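Local coordinates for prohead core protein protease (Enterobacteria phage T4, PDB 5JBL), which processes many prohead proteins as a pentameric serine protease activated by autocatalytic cleavage, so that peptides escape and free space for phage DNA, at residues L26-G31 against N70-Y76; Y88-V93 against I119-W123. The protein carries 3 engineered substitutions. All blocks are in the same frame, centred on the assembly; numbering follows the deposited sequence.

Interaction 1: residues L26-G31 against N70-Y76; sequences LIETWG and NRNKRLY
Asn70 of segment 70-76 gives its ND2 to Glu28 OE1 (3.0 Å), and that amide also lies near the far end of the Trp30 indole. Its other end is held from within the same segment: OD1 accepts the backbone N-H of Arg74, which fixes the amide's rotation across the type I turn Asn70-Lys73. Arg71 runs extended past Thr29, its CD 3.3 Å from Thr29 OG1, and lays one face of its guanidinium over the backbone of Gly31; a water links the backbone N of Arg71 to Thr29 O. Asn72 ND2 is the second donor to Glu28 OE1 (3.1 Å), on the opposite face of the carboxylate plane from Asn70. Arg74, also extended, sends NH1 to Glu28 OE2 in a salt bridge (2.9 Å, N-H...O angle 158°), while Leu26 CD2 covers one guanidinium face. Tyr76 OH donates to Glu28 OE2 (2.5 Å) from the face opposite Arg74, and its ring receives the edge of Trp30, planes 62° apart in an offset edge-to-face pair. Trp30 NE1 itself bonds to Ser160. A bend at chi2 (-67°) turns the Glu28 carboxylate among four donors, two to each oxygen, which would be expected to stabilise its charge. Glu28-Thr29 is an inferred autolysis site, and Leu26-Ile27-Glu28 matches the L/I-X-E cleavage motif. With Ile27 and Thr29 beside the active-site positions Ala104 and Ala159, both changed here, the arrangement is consistent with a pocket for the motif's glutamate, here filled by the enzyme's own N-terminal segment, which blocks the catalytic centre.

Interaction 2: residues Y88-V93 against I119-W123; sequences YINEQV and IEDMW
This is helix-on-sheet packing, in which Val93, Ile89 and Tyr88 at the end of helix 78-93 cover strand 115-125 of the antiparallel sheet, with no direct hydrogen bond between the two segments. The local axes run nearly antiparallel, at 171°, and come within 9.7 Å of each other. Val93 fits closest to the strand backbone: CG1 rests 3.7 Å from Glu120 O, while CG2 touches Ile119 CG2 at 4.0 Å. Val93 CG1 is anti to the backbone N (chi1 179°), the rotamer that sends this methyl to the strand's peptides and the other to its side chains. One turn earlier, Ile89 lays CD1 across Met122 at an angle, against its carbonyl O and CB. Tyr88 presents the edge of its ring to the strand, where Met122 SD lies 3.7 Å from CE1 in a Met-aromatic contact; the sulfur is 4.8 Å from the ring centroid and 74° off the normal. Ile119 CD1 reaches the same edge near Tyr88 OH, a hydroxyl bonded to Gly185 N. Glu120 and Asp121 form a classic beta bulge opposite Arg132, and the Glu120 side chain, directed away from the helix, pairs with that arginine. One water donates to both Val93 O (2.9 Å) and Ile119 O, joining the two backbones. Cohesion across this interface therefore comes mainly from aliphatic and sulfur-aromatic contacts, with one water bridge supplying a polar link.

Overall arrangement
From the N terminus, strand 24-29 comes first, pairing with strand 157-168 of the mixed sheet. The chain then lays down strands 35-38, 42-43 and 53-65 of the antiparallel sheet before returning at 70-76, where interaction 1 closes a loop with 38 residues between its segments. Strand 74-75 leads straight into helix 78-93, whose end opens interaction 2; this second loop passes through strand 99-101 and closes on strand 115-125. The loops are therefore in series, neither nested nor crossed. Interaction 1 joins strand 24-29 to the turn and short strand at 70-76, both strands belonging to the mixed sheet, next to the active-site positions, whereas interaction 2 seats the helix on the antiparallel sheet.

Interaction 1: residues L26-G31 against N70-Y76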
loop_
_atom_site.group_PDB
_atom_site.type_symbol
_atom_site.label_atom_id
_atom_site.label_comp_id
_atom_site.label_asym_id
_atom_site.label_seq_id
_atom_site.Cartn_x
_atom_site.Cartn_y
_atom_site.Cartn_z
ATOM N N LEU C 26 -26.994 1.598 -9.693
ATOM C CA LEU C 26 -27.686 2.511 -8.785
ATOM C C LEU C 26 -26.965 2.459 -7.439
ATOM O O LEU C 26 -26.966 1.417 -6.771
ATOM C CB LEU C 26 -29.158 2.118 -8.645
ATOM C CG LEU C 26 -29.995 2.147 -9.915
ATOM C CD1 LEU C 26 -31.372 1.479 -9.697
ATOM C CD2 LEU C 26 -30.137 3.588 -10.421
ATOM N N ILE C 27 -26.336 3.572 -7.059
ATOM C CA ILE C 27 -25.650 3.715 -5.777
ATOM C C ILE C 27 -26.441 4.688 -4.919
ATOM O O ILE C 27 -26.743 5.799 -5.358
ATOM C CB ILE C 27 -24.208 4.221 -5.964
ATOM C CG1 ILE C 27 -23.416 3.243 -6.833
ATOM C CG2 ILE C 27 -23.527 4.429 -4.599
ATOM C CD1 ILE C 27 -21.941 3.587 -6.924
ATOM N N GLU C 28 -26.754 4.289 -3.689
ATOM C CA GLU C 28 -27.539 5.136 -2.804
ATOM C C GLU C 28 -26.787 5.345 -1.505
ATOM O O GLU C 28 -26.109 4.438 -1.032
ATOM C CB GLU C 28 -28.897 4.516 -2.493
ATOM C CG GLU C 28 -29.590 3.866 -3.677
ATOM C CD GLU C 28 -30.022 4.853 -4.752
ATOM O OE1 GLU C 28 -30.069 6.075 -4.487
ATOM O OE2 GLU C 28 -30.314 4.400 -5.879
ATOM N N THR C 29 -26.898 6.540 -0.937
ATOM C CA THR C 29 -26.467 6.775 0.432
ATOM C C THR C 29 -27.695 6.805 1.338
ATOM O O THR C 29 -28.759 7.299 0.951
ATOM C CB THR C 29 -25.673 8.077 0.545
ATOM O OG1 THR C 29 -26.473 9.161 0.049
ATOM C CG2 THR C 29 -24.403 7.978 -0.262
ATOM N N TRP C 30 -27.554 6.240 2.533
ATOM C CA TRP C 30 -28.686 6.078 3.436
ATOM C C TRP C 30 -28.444 6.653 4.830
ATOM O O TRP C 30 -29.229 6.373 5.739
ATOM C CB TRP C 30 -29.058 4.602 3.564
ATOM C CG TRP C 30 -29.453 3.939 2.289
ATOM C CD1 TRP C 30 -28.708 3.041 1.569
ATOM C CD2 TRP C 30 -30.698 4.078 1.592
ATOM N NE1 TRP C 30 -29.417 2.620 0.460
ATOM C CE2 TRP C 30 -30.635 3.246 0.450
ATOM C CE3 TRP C 30 -31.846 4.859 1.798
ATOM C CZ2 TRP C 30 -31.684 3.147 -0.463
ATOM C CZ3 TRP C 30 -32.883 4.763 0.887
ATOM C CH2 TRP C 30 -32.791 3.914 -0.235
ATOM N N GLY C 31 -27.381 7.417 5.038
ATOM C CA GLY C 31 -27.165 8.058 6.322
ATOM C C GLY C 31 -26.289 7.246 7.247
ATOM O O GLY C 31 -25.610 6.297 6.853
ATOM N N ASN C 70 -35.114 9.387 -1.325
ATOM C CA ASN C 70 -33.821 9.391 -0.655
ATOM C C ASN C 70 -32.976 10.570 -1.144
ATOM O O ASN C 70 -33.443 11.435 -1.892
ATOM C CB ASN C 70 -33.103 8.043 -0.822
ATOM C CG ASN C 70 -32.611 7.765 -2.248
ATOM O OD1 ASN C 70 -32.592 8.635 -3.115
ATOM N ND2 ASN C 70 -32.176 6.527 -2.472
ATOM N N ARG C 71 -31.708 10.601 -0.732
ATOM C CA ARG C 71 -30.855 11.742 -1.057
ATOM C C ARG C 71 -30.609 11.873 -2.555
ATOM O O ARG C 71 -30.424 12.989 -3.050
ATOM C CB ARG C 71 -29.520 11.630 -0.322
ATOM C CG ARG C 71 -29.613 11.632 1.193
ATOM C CD ARG C 71 -28.275 11.219 1.811
ATOM N NE ARG C 71 -28.279 11.295 3.270
ATOM C CZ ARG C 71 -27.193 11.165 4.026
ATOM N NH1 ARG C 71 -26.010 10.952 3.460
ATOM N NH2 ARG C 71 -27.286 11.253 5.348
ATOM N N ASN C 72 -30.608 10.759 -3.296
ATOM C CA ASN C 72 -30.468 10.802 -4.751
ATOM C C ASN C 72 -31.782 11.082 -5.470
ATOM O O ASN C 72 -31.845 10.903 -6.689
ATOM C CB ASN C 72 -29.899 9.480 -5.280
ATOM C CG ASN C 72 -28.402 9.384 -5.142
ATOM O OD1 ASN C 72 -27.696 10.391 -5.117
ATOM N ND2 ASN C 72 -27.901 8.159 -5.072
ATOM N N LYS C 73 -32.831 11.494 -4.753
ATOM C CA LYS C 73 -34.142 11.752 -5.356
ATOM C C LYS C 73 -34.712 10.492 -6.012
ATOM O O LYS C 73 -35.352 10.550 -7.067
ATOM C CB LYS C 73 -34.086 12.908 -6.357
ATOM C CG LYS C 73 -33.548 14.196 -5.774
ATOM C CD LYS C 73 -34.469 14.715 -4.690
ATOM C CE LYS C 73 -34.008 16.073 -4.159
ATOM N NZ LYS C 73 -32.713 15.975 -3.412
ATOM N N ARG C 74 -34.503 9.348 -5.366
ATOM C CA ARG C 74 -35.029 8.070 -5.824
ATOM C C ARG C 74 -35.874 7.434 -4.732
ATOM O O ARG C 74 -35.540 7.522 -3.548
ATOM C CB ARG C 74 -33.893 7.113 -6.204
ATOM C CG ARG C 74 -33.089 7.595 -7.369
ATOM C CD ARG C 74 -31.803 6.828 -7.459
ATOM N NE ARG C 74 -30.972 7.342 -8.536
ATOM C CZ ARG C 74 -29.701 7.010 -8.716
ATOM N NH1 ARG C 74 -29.114 6.164 -7.879
ATOM N NH2 ARG C 74 -29.026 7.520 -9.741
ATOM N N LEU C 75 -36.949 6.773 -5.136
ATOM C CA LEU C 75 -37.827 6.075 -4.213
ATOM C C LEU C 75 -37.834 4.601 -4.583
ATOM O O LEU C 75 -38.058 4.256 -5.751
ATOM C CB LEU C 75 -39.250 6.655 -4.267
ATOM C CG LEU C 75 -40.304 6.088 -3.306
ATOM C CD1 LEU C 75 -41.291 7.175 -2.932
ATOM C CD2 LEU C 75 -41.055 4.902 -3.903
ATOM N N TYR C 76 -37.619 3.733 -3.581
ATOM C CA TYR C 76 -37.683 2.294 -3.783
ATOM C C TYR C 76 -39.035 1.783 -3.301
ATOM O O TYR C 76 -39.287 1.795 -2.090
ATOM C CB TYR C 76 -36.549 1.593 -3.031
ATOM C CG TYR C 76 -35.192 1.774 -3.661
ATOM C CD1 TYR C 76 -34.543 3.003 -3.625
ATOM C CD2 TYR C 76 -34.560 0.716 -4.296
ATOM C CE1 TYR C 76 -33.304 3.175 -4.219
ATOM C CE2 TYR C 76 -33.334 0.873 -4.880
ATOM C CZ TYR C 76 -32.706 2.094 -4.837
ATOM O OH TYR C 76 -31.481 2.210 -5.440
HETATM O O HOH W 1 -28.811 0.810 -4.564
HETATM O O HOH W 2 -26.379 6.032 -8.692
HETATM O O HOH W 3 -29.370 8.178 -2.004
HETATM O O HOH W 4 -31.006 8.702 1.674
HETATM O O HOH W 5 -26.393 9.666 -2.565
#

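Interaction 2: residues Y88-V93 against I119-W123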
loop_
_atom_site.group_PDB
_atom_site.type_symbol
_atom_site.label_atom_id
_atom_site.label_comp_id
_atom_site.label_asym_id
_atom_site.label_seq_id
_atom_site.Cartn_x
_atom_site.Cartn_y
_atom_site.Cartn_z
ATOM N N TYR C 88 -30.935 -11.016 -1.948
ATOM C CA TYR C 88 -29.604 -10.707 -1.450
ATOM C C TYR C 88 -29.302 -11.480 -0.170
ATOM O O TYR C 88 -28.170 -11.953 0.026
ATOM C CB TYR C 88 -29.492 -9.198 -1.238
ATOM C CG TYR C 88 -28.176 -8.736 -0.669
ATOM C CD1 TYR C 88 -28.035 -8.509 0.696
ATOM C CD2 TYR C 88 -27.075 -8.533 -1.488
ATOM C CE1 TYR C 88 -26.822 -8.083 1.233
ATOM C CE2 TYR C 88 -25.874 -8.103 -0.963
ATOM C CZ TYR C 88 -25.756 -7.874 0.404
ATOM O OH TYR C 88 -24.553 -7.414 0.934
ATOM N N ILE C 89 -30.296 -11.618 0.717
ATOM C CA ILE C 89 -30.112 -12.440 1.916
ATOM C C ILE C 89 -29.816 -13.879 1.525
ATOM O O ILE C 89 -28.898 -14.510 2.060
ATOM C CB ILE C 89 -31.341 -12.352 2.841
ATOM C CG1 ILE C 89 -31.435 -10.965 3.497
ATOM C CG2 ILE C 89 -31.289 -13.447 3.907
ATOM C CD1 ILE C 89 -32.777 -10.689 4.215
ATOM N N ASN C 90 -30.575 -14.421 0.570
ATOM C CA ASN C 90 -30.357 -15.813 0.180
ATOM C C ASN C 90 -29.049 -15.999 -0.580
ATOM O O ASN C 90 -28.371 -17.022 -0.414
ATOM C CB ASN C 90 -31.525 -16.313 -0.659
ATOM C CG ASN C 90 -32.763 -16.553 0.166
ATOM O OD1 ASN C 90 -32.670 -16.839 1.362
ATOM N ND2 ASN C 90 -33.930 -16.444 -0.461
ATOM N N GLU C 91 -28.701 -15.051 -1.445
ATOM C CA GLU C 91 -27.540 -15.216 -2.306
ATOM C C GLU C 91 -26.234 -14.807 -1.633
ATOM O O GLU C 91 -25.183 -15.378 -1.941
ATOM C CB GLU C 91 -27.740 -14.406 -3.584
ATOM C CG GLU C 91 -28.764 -15.023 -4.535
ATOM C CD GLU C 91 -29.264 -14.039 -5.586
ATOM O OE1 GLU C 91 -30.451 -14.131 -5.972
ATOM O OE2 GLU C 91 -28.475 -13.173 -6.023
ATOM N N GLN C 92 -26.258 -13.841 -0.721
ATOM C CA GLN C 92 -25.000 -13.325 -0.190
ATOM C C GLN C 92 -24.897 -13.403 1.324
ATOM O O GLN C 92 -23.861 -13.845 1.845
ATOM C CB GLN C 92 -24.789 -11.881 -0.651
ATOM C CG GLN C 92 -24.559 -11.738 -2.148
ATOM C CD GLN C 92 -23.822 -10.456 -2.493
ATOM O OE1 GLN C 92 -22.899 -10.045 -1.778
ATOM N NE2 GLN C 92 -24.230 -9.809 -3.589
ATOM N N VAL C 93 -25.924 -12.980 2.059
ATOM C CA VAL C 93 -25.794 -12.924 3.517
ATOM C C VAL C 93 -25.668 -14.327 4.097
ATOM O O VAL C 93 -24.699 -14.637 4.802
ATOM C CB VAL C 93 -26.980 -12.164 4.137
ATOM C CG1 VAL C 93 -26.846 -12.138 5.663
ATOM C CG2 VAL C 93 -27.052 -10.739 3.565
ATOM N N ILE C 119 -21.782 -8.235 6.092
ATOM C CA ILE C 119 -23.132 -8.187 6.642
ATOM C C ILE C 119 -23.493 -9.558 7.196
ATOM O O ILE C 119 -23.438 -10.560 6.476
ATOM C CB ILE C 119 -24.144 -7.738 5.572
ATOM C CG1 ILE C 119 -23.873 -6.281 5.188
ATOM C CG2 ILE C 119 -25.600 -7.963 6.067
ATOM C CD1 ILE C 119 -24.817 -5.708 4.130
ATOM N N GLU C 120 -23.881 -9.606 8.482
ATOM C CA GLU C 120 -24.252 -10.856 9.137
ATOM C C GLU C 120 -25.752 -11.099 9.172
ATOM O O GLU C 120 -26.171 -12.254 9.285
ATOM C CB GLU C 120 -23.741 -10.891 10.588
ATOM C CG GLU C 120 -22.269 -10.605 10.698
ATOM C CD GLU C 120 -21.702 -11.006 12.046
ATOM O OE1 GLU C 120 -22.452 -10.995 13.046
ATOM O OE2 GLU C 120 -20.503 -11.335 12.096
ATOM N N ASP C 121 -26.564 -10.052 9.091
ATOM C CA ASP C 121 -28.007 -10.239 9.205
ATOM C C ASP C 121 -28.685 -8.977 8.713
ATOM O O ASP C 121 -28.128 -7.877 8.807
ATOM C CB ASP C 121 -28.430 -10.545 10.650
ATOM C CG ASP C 121 -29.782 -11.259 10.736
ATOM O OD1 ASP C 121 -30.163 -11.686 11.847
ATOM O OD2 ASP C 121 -30.466 -11.391 9.697
ATOM N N MET C 122 -29.865 -9.149 8.149
ATOM C CA MET C 122 -30.690 -8.027 7.719
ATOM C C MET C 122 -32.122 -8.358 8.073
ATOM O O MET C 122 -32.508 -9.524 8.060
ATOM C CB MET C 122 -30.583 -7.723 6.210
ATOM C CG MET C 122 -29.217 -7.217 5.779
ATOM S SD MET C 122 -29.053 -6.967 4.000
ATOM C CE MET C 122 -29.942 -5.443 3.782
ATOM N N TRP C 123 -32.901 -7.335 8.418
ATOM C CA TRP C 123 -34.295 -7.574 8.764
ATOM C C TRP C 123 -35.084 -6.299 8.511
ATOM O O TRP C 123 -34.512 -5.216 8.372
ATOM C CB TRP C 123 -34.436 -8.056 10.219
ATOM C CG TRP C 123 -33.955 -7.079 11.276
ATOM C CD1 TRP C 123 -34.725 -6.217 12.002
ATOM C CD2 TRP C 123 -32.607 -6.896 11.739
ATOM N NE1 TRP C 123 -33.940 -5.498 12.872
ATOM C CE2 TRP C 123 -32.638 -5.893 12.731
ATOM C CE3 TRP C 123 -31.379 -7.478 11.408
ATOM C CZ2 TRP C 123 -31.492 -5.460 13.396
ATOM C CZ3 TRP C 123 -30.234 -7.038 12.057
ATOM C CH2 TRP C 123 -30.298 -6.036 13.038
HETATM O O HOH W 6 -22.598 -12.684 4.977
#